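Local coordinates for DNA replication licensing factor MCM related protein (Thermoplasma acidophilum, PDB 4ME3) that probably serves as the ATP-driven replicative helicase that unwinds DNA, here represented by its N-terminal domain, with a zinc-binding module and an OB fold, at residues V49-L54 / Q60-I65; N142-C147 / L153-Q158. All coordinates share one frame; numbering follows the deposited sequence.

Contact 1: V49-L54 / Q60-I65; sequences VSFRDL and QFAGSI
Leu54 sets its two methyl groups against Phe61 and Ile65, one turn apart on helix 59-67. CD1 meets Ile65 CD1 at 3.7 Å, the two side chains crossing at about a right angle, while CD2 lies obliquely against the Phe61 ring, 3.9 Å from CE2, and also touches Ile65 CD1. With CG anti to the carbonyl carbon (chi1 -72°), the isobutyl group is carried into the angle between these partners. Ile65 adopts the matching first torsion, and its CD1 also sits over one face of the Phe61 ring, displaced toward the rim, so the three side chains interlock. Helices 51-57 and 59-67 are consecutive helices of the helical part of the MCM N-terminal domain, separated by a single residue; Phe24 and Ile100 also pack on Leu54. Ala62, the residue closest to Leu54 by backbone, has its CB 3.8 Å from Leu54 O. The same methyl meets Phe51 CZ at 3.8 Å. Phe51 has chi1 -169°, which swings the ring away from its own backbone N and along to Ala62, whose carbonyl O lies at the ring edge, 3.5 Å from CE1. Ser50 is the N-cap of helix 51-57, its OG taking a weak bond from Arg52 N and also hydrogen-bonded to Asp102.

Contact 2: N142-C147 / L153-Q158; sequences NAAFEC and LTYVEQ. With ZN (zinc ion), chain B.
The Tyr155 ring has Ala144 over one face, the methyl CB 3.5 Å from CE2 and CA displaced toward the rim. Asn142 approaches the same ring obliquely: its side chain crosses that of Tyr155 at about a right angle, with amide and ring planes 43° apart and ND2 3.5 Å from CD2. The amide is held from beyond the hairpin, since ND2 donates to the carbonyls of Gln91 and Arg92, and Tyr155 OH is hydrogen-bonded to Leu189 O. On the other face of the sheet, the Phe145 ring presents its edge to Thr154 O, which lies in the ring plane, and to Gln158 NE2. Val156 CG2 reaches the ring obliquely, 4.0 Å from CD2; Phe183, Leu185 and Pro166 also touch this ring.

Gln158 bends at chi2 (-63°), folding its amide back so that NE2 donates to Val156 O at 3.0 Å and rests against the Ala143 methyl; OE1 accepts from Ser164 N, which also fixes the amide. Val156 O is thus gripped twice, Ala143 N and Gln158 NE2 arriving from opposite faces of its carbonyl plane. Ala143 with Val156 and Phe145 with Thr154 are hydrogen-bonded pairs, each closed by two backbone bonds; the shortest, Thr154 N to Phe145 O, is 2.8 Å and lies in the carbonyl plane. Between them, Tyr155 CA makes a CA-H...O contact of 3.2 Å with Ala143 O. At the far end Leu153 CD2 packs on Glu146, whose carboxylate forms a salt bridge with Arg186.

Just beyond, Cys147 SG binds the zinc ion at 2.3 Å, and Cys150, Cys169 and Cys172 complete the site. A hairpin with one CxxC pair at its tip, Cys147 ending the first strand and Cys150 in the turn, joined by a second such pair, is consistent with a zinc-ribbon-like module, as in other MCM proteins.

In the fold
Contact 1 closes before contact 2 opens along the chain, and their centres lie 33 Å apart on opposite sides of the chain's centre; even the nearest atoms are about 16 Å from each other. They share no helix or sheet. Contact 1 joins two successive helices of the helical part, beside the small parallel sheet of strands 46-50 and 97-101, whereas contact 2 is the hairpin of strands 123-147 and 153-157, an outlying part of the large mixed sheet. Strand 123-147, interrupted and turning a corner at Asn142, leads from the OB-fold region into the zinc module. The pair therefore illustrates a modular principle: a helical module held by buried apolar side chains and a zinc module held by strand pairing and four cysteines.

Contact 1: V49-L54 / Q60-I65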
loop_
_atom_site.group_PDB
_atom_site.type_symbol
_atom_site.label_atom_id
_atom_site.label_comp_id
_atom_site.label_asym_id
_atom_site.label_seq_id
_atom_site.Cartn_x
_atom_site.Cartn_y
_atom_site.Cartn_z
ATOM N N VAL A 49 -4.501 12.802 1.635
ATOM C CA VAL A 49 -5.847 13.351 1.517
ATOM C C VAL A 49 -6.508 13.378 2.887
ATOM O O VAL A 49 -6.433 12.409 3.641
ATOM C CB VAL A 49 -6.711 12.526 0.545
ATOM C CG1 VAL A 49 -8.168 12.928 0.647
ATOM C CG2 VAL A 49 -6.202 12.691 -0.884
ATOM N N SER A 50 -7.156 14.491 3.207
ATOM C CA SER A 50 -7.767 14.658 4.520
ATOM C C SER A 50 -9.088 13.910 4.607
ATOM O O SER A 50 -9.963 14.075 3.759
ATOM C CB SER A 50 -7.998 16.141 4.810
ATOM O OG SER A 50 -8.646 16.309 6.055
ATOM N N PHE A 51 -9.248 13.086 5.634
ATOM C CA PHE A 51 -10.504 12.379 5.801
ATOM C C PHE A 51 -11.635 13.366 6.076
ATOM O O PHE A 51 -12.793 13.087 5.771
ATOM C CB PHE A 51 -10.420 11.344 6.921
ATOM C CG PHE A 51 -11.598 10.426 6.961
ATOM C CD1 PHE A 51 -11.714 9.394 6.043
ATOM C CD2 PHE A 51 -12.607 10.609 7.890
ATOM C CE1 PHE A 51 -12.803 8.551 6.064
ATOM C CE2 PHE A 51 -13.704 9.769 7.912
ATOM C CZ PHE A 51 -13.799 8.739 6.999
ATOM N N ARG A 52 -11.291 14.520 6.641
ATOM C CA ARG A 52 -12.270 15.574 6.894
ATOM C C ARG A 52 -12.886 16.049 5.583
ATOM O O ARG A 52 -14.089 16.312 5.508
ATOM C CB ARG A 52 -11.613 16.768 7.592
ATOM C CG ARG A 52 -10.904 16.449 8.900
ATOM C CD ARG A 52 -9.930 17.564 9.256
ATOM N NE ARG A 52 -9.188 17.294 10.486
ATOM C CZ ARG A 52 -8.065 17.916 10.839
ATOM N NH1 ARG A 52 -7.536 18.847 10.055
ATOM N NH2 ARG A 52 -7.464 17.603 11.977
ATOM N N ASP A 53 -12.052 16.178 4.555
ATOM C CA ASP A 53 -12.528 16.553 3.226
ATOM C C ASP A 53 -13.392 15.445 2.628
ATOM O O ASP A 53 -14.447 15.713 2.058
ATOM C CB ASP A 53 -11.352 16.863 2.295
ATOM C CG ASP A 53 -10.640 18.155 2.657
ATOM O OD1 ASP A 53 -11.217 18.964 3.415
ATOM O OD2 ASP A 53 -9.509 18.364 2.174
ATOM N N LEU A 54 -12.943 14.199 2.754
ATOM C CA LEU A 54 -13.698 13.069 2.219
ATOM C C LEU A 54 -15.092 12.977 2.837
ATOM O O LEU A 54 -16.079 12.770 2.133
ATOM C CB LEU A 54 -12.933 11.760 2.441
ATOM C CG LEU A 54 -11.694 11.570 1.564
ATOM C CD1 LEU A 54 -10.806 10.456 2.112
ATOM C CD2 LEU A 54 -12.081 11.275 0.117
ATOM N N GLN A 60 -20.891 8.550 2.658
ATOM C CA GLN A 60 -20.972 7.148 2.251
ATOM C C GLN A 60 -19.653 6.700 1.630
ATOM O O GLN A 60 -19.147 5.616 1.918
ATOM C CB GLN A 60 -22.096 6.936 1.236
ATOM C CG GLN A 60 -23.254 6.090 1.748
ATOM C CD GLN A 60 -24.032 6.762 2.866
ATOM O OE1 GLN A 60 -24.353 6.135 3.877
ATOM N NE2 GLN A 60 -24.354 8.038 2.681
ATOM N N PHE A 61 -19.113 7.546 0.760
ATOM C CA PHE A 61 -17.835 7.290 0.110
ATOM C C PHE A 61 -16.733 7.232 1.158
ATOM O O PHE A 61 -15.892 6.330 1.140
ATOM C CB PHE A 61 -17.556 8.398 -0.907
ATOM C CG PHE A 61 -16.282 8.222 -1.688
ATOM C CD1 PHE A 61 -16.114 7.149 -2.545
ATOM C CD2 PHE A 61 -15.267 9.161 -1.592
ATOM C CE1 PHE A 61 -14.946 7.002 -3.277
ATOM C CE2 PHE A 61 -14.099 9.023 -2.322
ATOM C CZ PHE A 61 -13.939 7.940 -3.168
ATOM N N ALA A 62 -16.745 8.192 2.078
ATOM C CA ALA A 62 -15.763 8.229 3.159
ATOM C C ALA A 62 -15.820 6.945 3.988
ATOM O O ALA A 62 -14.792 6.330 4.272
ATOM C CB ALA A 62 -15.997 9.441 4.041
ATOM N N GLY A 63 -17.026 6.542 4.372
ATOM C CA GLY A 63 -17.211 5.334 5.155
ATOM C C GLY A 63 -16.770 4.080 4.425
ATOM O O GLY A 63 -16.247 3.147 5.038
ATOM N N SER A 64 -16.988 4.048 3.113
ATOM C CA SER A 64 -16.606 2.901 2.302
ATOM C C SER A 64 -15.089 2.750 2.252
ATOM O O SER A 64 -14.573 1.631 2.186
ATOM C CB SER A 64 -17.160 3.034 0.883
ATOM O OG SER A 64 -18.573 2.930 0.874
ATOM N N ILE A 65 -14.381 3.878 2.264
ATOM C CA ILE A 65 -12.920 3.857 2.310
ATOM C C ILE A 65 -12.426 3.177 3.589
ATOM O O ILE A 65 -11.443 2.441 3.565
ATOM C CB ILE A 65 -12.331 5.278 2.202
ATOM C CG1 ILE A 65 -12.638 5.864 0.820
ATOM C CG2 ILE A 65 -10.828 5.251 2.436
ATOM C CD1 ILE A 65 -12.317 7.339 0.677
#

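Contact 2: N142-C147 / L153-Q158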
loop_
_atom_site.group_PDB
_atom_site.type_symbol
_atom_site.label_atom_id
_atom_site.label_comp_id
_atom_site.label_asym_id
_atom_site.label_seq_id
_atom_site.Cartn_x
_atom_site.Cartn_y
_atom_site.Cartn_z
ATOM N N ASN A 142 7.468 -3.458 -8.505
ATOM C CA ASN A 142 7.087 -3.667 -9.895
ATOM C C ASN A 142 8.150 -4.523 -10.566
ATOM O O ASN A 142 9.257 -4.056 -10.834
ATOM C CB ASN A 142 6.919 -2.338 -10.629
ATOM C CG ASN A 142 6.114 -2.482 -11.905
ATOM O OD1 ASN A 142 5.377 -3.456 -12.081
ATOM N ND2 ASN A 142 6.248 -1.515 -12.803
ATOM N N ALA A 143 7.809 -5.782 -10.816
ATOM C CA ALA A 143 8.782 -6.765 -11.285
ATOM C C ALA A 143 8.819 -6.860 -12.803
ATOM O O ALA A 143 7.790 -7.051 -13.448
ATOM C CB ALA A 143 8.470 -8.123 -10.692
ATOM N N ALA A 144 10.020 -6.749 -13.364
ATOM C CA ALA A 144 10.227 -6.911 -14.798
ATOM C C ALA A 144 10.460 -8.380 -15.139
ATOM O O ALA A 144 11.342 -9.017 -14.571
ATOM C CB ALA A 144 11.421 -6.079 -15.252
ATOM N N PHE A 145 9.673 -8.907 -16.073
ATOM C CA PHE A 145 9.830 -10.285 -16.527
ATOM C C PHE A 145 10.136 -10.331 -18.020
ATOM O O PHE A 145 9.418 -9.741 -18.825
ATOM C CB PHE A 145 8.564 -11.093 -16.238
ATOM C CG PHE A 145 8.358 -11.404 -14.784
ATOM C CD1 PHE A 145 8.953 -12.515 -14.210
ATOM C CD2 PHE A 145 7.567 -10.591 -13.992
ATOM C CE1 PHE A 145 8.763 -12.806 -12.872
ATOM C CE2 PHE A 145 7.374 -10.879 -12.655
ATOM C CZ PHE A 145 7.975 -11.987 -12.096
ATOM N N GLU A 146 11.197 -11.042 -18.388
ATOM C CA GLU A 146 11.594 -11.140 -19.788
ATOM C C GLU A 146 11.032 -12.397 -20.444
ATOM O O GLU A 146 11.225 -13.510 -19.949
ATOM C CB GLU A 146 13.119 -11.116 -19.917
ATOM C CG GLU A 146 13.611 -11.292 -21.344
ATOM C CD GLU A 146 15.120 -11.191 -21.462
ATOM O OE1 GLU A 146 15.783 -10.898 -20.444
ATOM O OE2 GLU A 146 15.643 -11.406 -22.576
ATOM N N CYS A 147 10.337 -12.205 -21.562
ATOM C CA CYS A 147 9.717 -13.302 -22.298
ATOM C C CYS A 147 10.769 -14.162 -22.990
ATOM O O CYS A 147 11.647 -13.644 -23.676
ATOM C CB CYS A 147 8.743 -12.744 -23.342
ATOM S SG CYS A 147 8.010 -13.998 -24.421
ATOM N N LEU A 153 9.584 -7.163 -22.221
ATOM C CA LEU A 153 9.392 -7.074 -20.778
ATOM C C LEU A 153 7.930 -6.907 -20.389
ATOM O O LEU A 153 7.252 -5.990 -20.846
ATOM C CB LEU A 153 10.198 -5.908 -20.210
ATOM C CG LEU A 153 11.714 -6.020 -20.347
ATOM C CD1 LEU A 153 12.373 -4.740 -19.870
ATOM C CD2 LEU A 153 12.237 -7.220 -19.570
ATOM N N THR A 154 7.461 -7.807 -19.533
ATOM C CA THR A 154 6.146 -7.698 -18.923
ATOM C C THR A 154 6.329 -7.350 -17.455
ATOM O O THR A 154 7.010 -8.068 -16.722
ATOM C CB THR A 154 5.375 -9.024 -19.021
ATOM O OG1 THR A 154 5.120 -9.331 -20.396
ATOM C CG2 THR A 154 4.049 -8.949 -18.267
ATOM N N TYR A 155 5.732 -6.247 -17.023
ATOM C CA TYR A 155 5.835 -5.837 -15.631
ATOM C C TYR A 155 4.628 -6.317 -14.837
ATOM O O TYR A 155 3.493 -6.221 -15.298
ATOM C CB TYR A 155 5.981 -4.317 -15.528
ATOM C CG TYR A 155 7.391 -3.825 -15.775
ATOM C CD1 TYR A 155 7.850 -3.591 -17.064
ATOM C CD2 TYR A 155 8.264 -3.603 -14.719
ATOM C CE1 TYR A 155 9.139 -3.148 -17.295
ATOM C CE2 TYR A 155 9.555 -3.156 -14.938
ATOM C CZ TYR A 155 9.986 -2.931 -16.230
ATOM O OH TYR A 155 11.271 -2.488 -16.452
ATOM N N VAL A 156 4.883 -6.849 -13.647
ATOM C CA VAL A 156 3.817 -7.320 -12.772
ATOM C C VAL A 156 3.985 -6.724 -11.383
ATOM O O VAL A 156 5.029 -6.887 -10.752
ATOM C CB VAL A 156 3.820 -8.853 -12.651
ATOM C CG1 VAL A 156 2.661 -9.318 -11.773
ATOM C CG2 VAL A 156 3.747 -9.498 -14.024
ATOM N N GLU A 157 2.956 -6.029 -10.910
ATOM C CA GLU A 157 2.976 -5.467 -9.567
ATOM C C GLU A 157 2.975 -6.590 -8.539
ATOM O O GLU A 157 2.262 -7.583 -8.691
ATOM C CB GLU A 157 1.767 -4.557 -9.343
ATOM C CG GLU A 157 1.750 -3.894 -7.978
ATOM C CD GLU A 157 0.492 -3.085 -7.734
ATOM O OE1 GLU A 157 -0.309 -2.930 -8.678
ATOM O OE2 GLU A 157 0.299 -2.608 -6.596
ATOM N N GLN A 158 3.777 -6.425 -7.493
ATOM C CA GLN A 158 3.890 -7.426 -6.443
ATOM C C GLN A 158 3.126 -6.977 -5.203
ATOM O O GLN A 158 3.277 -5.847 -4.745
ATOM C CB GLN A 158 5.359 -7.659 -6.098
ATOM C CG GLN A 158 6.198 -8.062 -7.289
ATOM C CD GLN A 158 5.764 -9.388 -7.876
ATOM O OE1 GLN A 158 5.640 -10.379 -7.161
ATOM N NE2 GLN A 158 5.518 -9.408 -9.181
HETATM ZN ZN ZN B . 6.835 -12.386 -25.644
#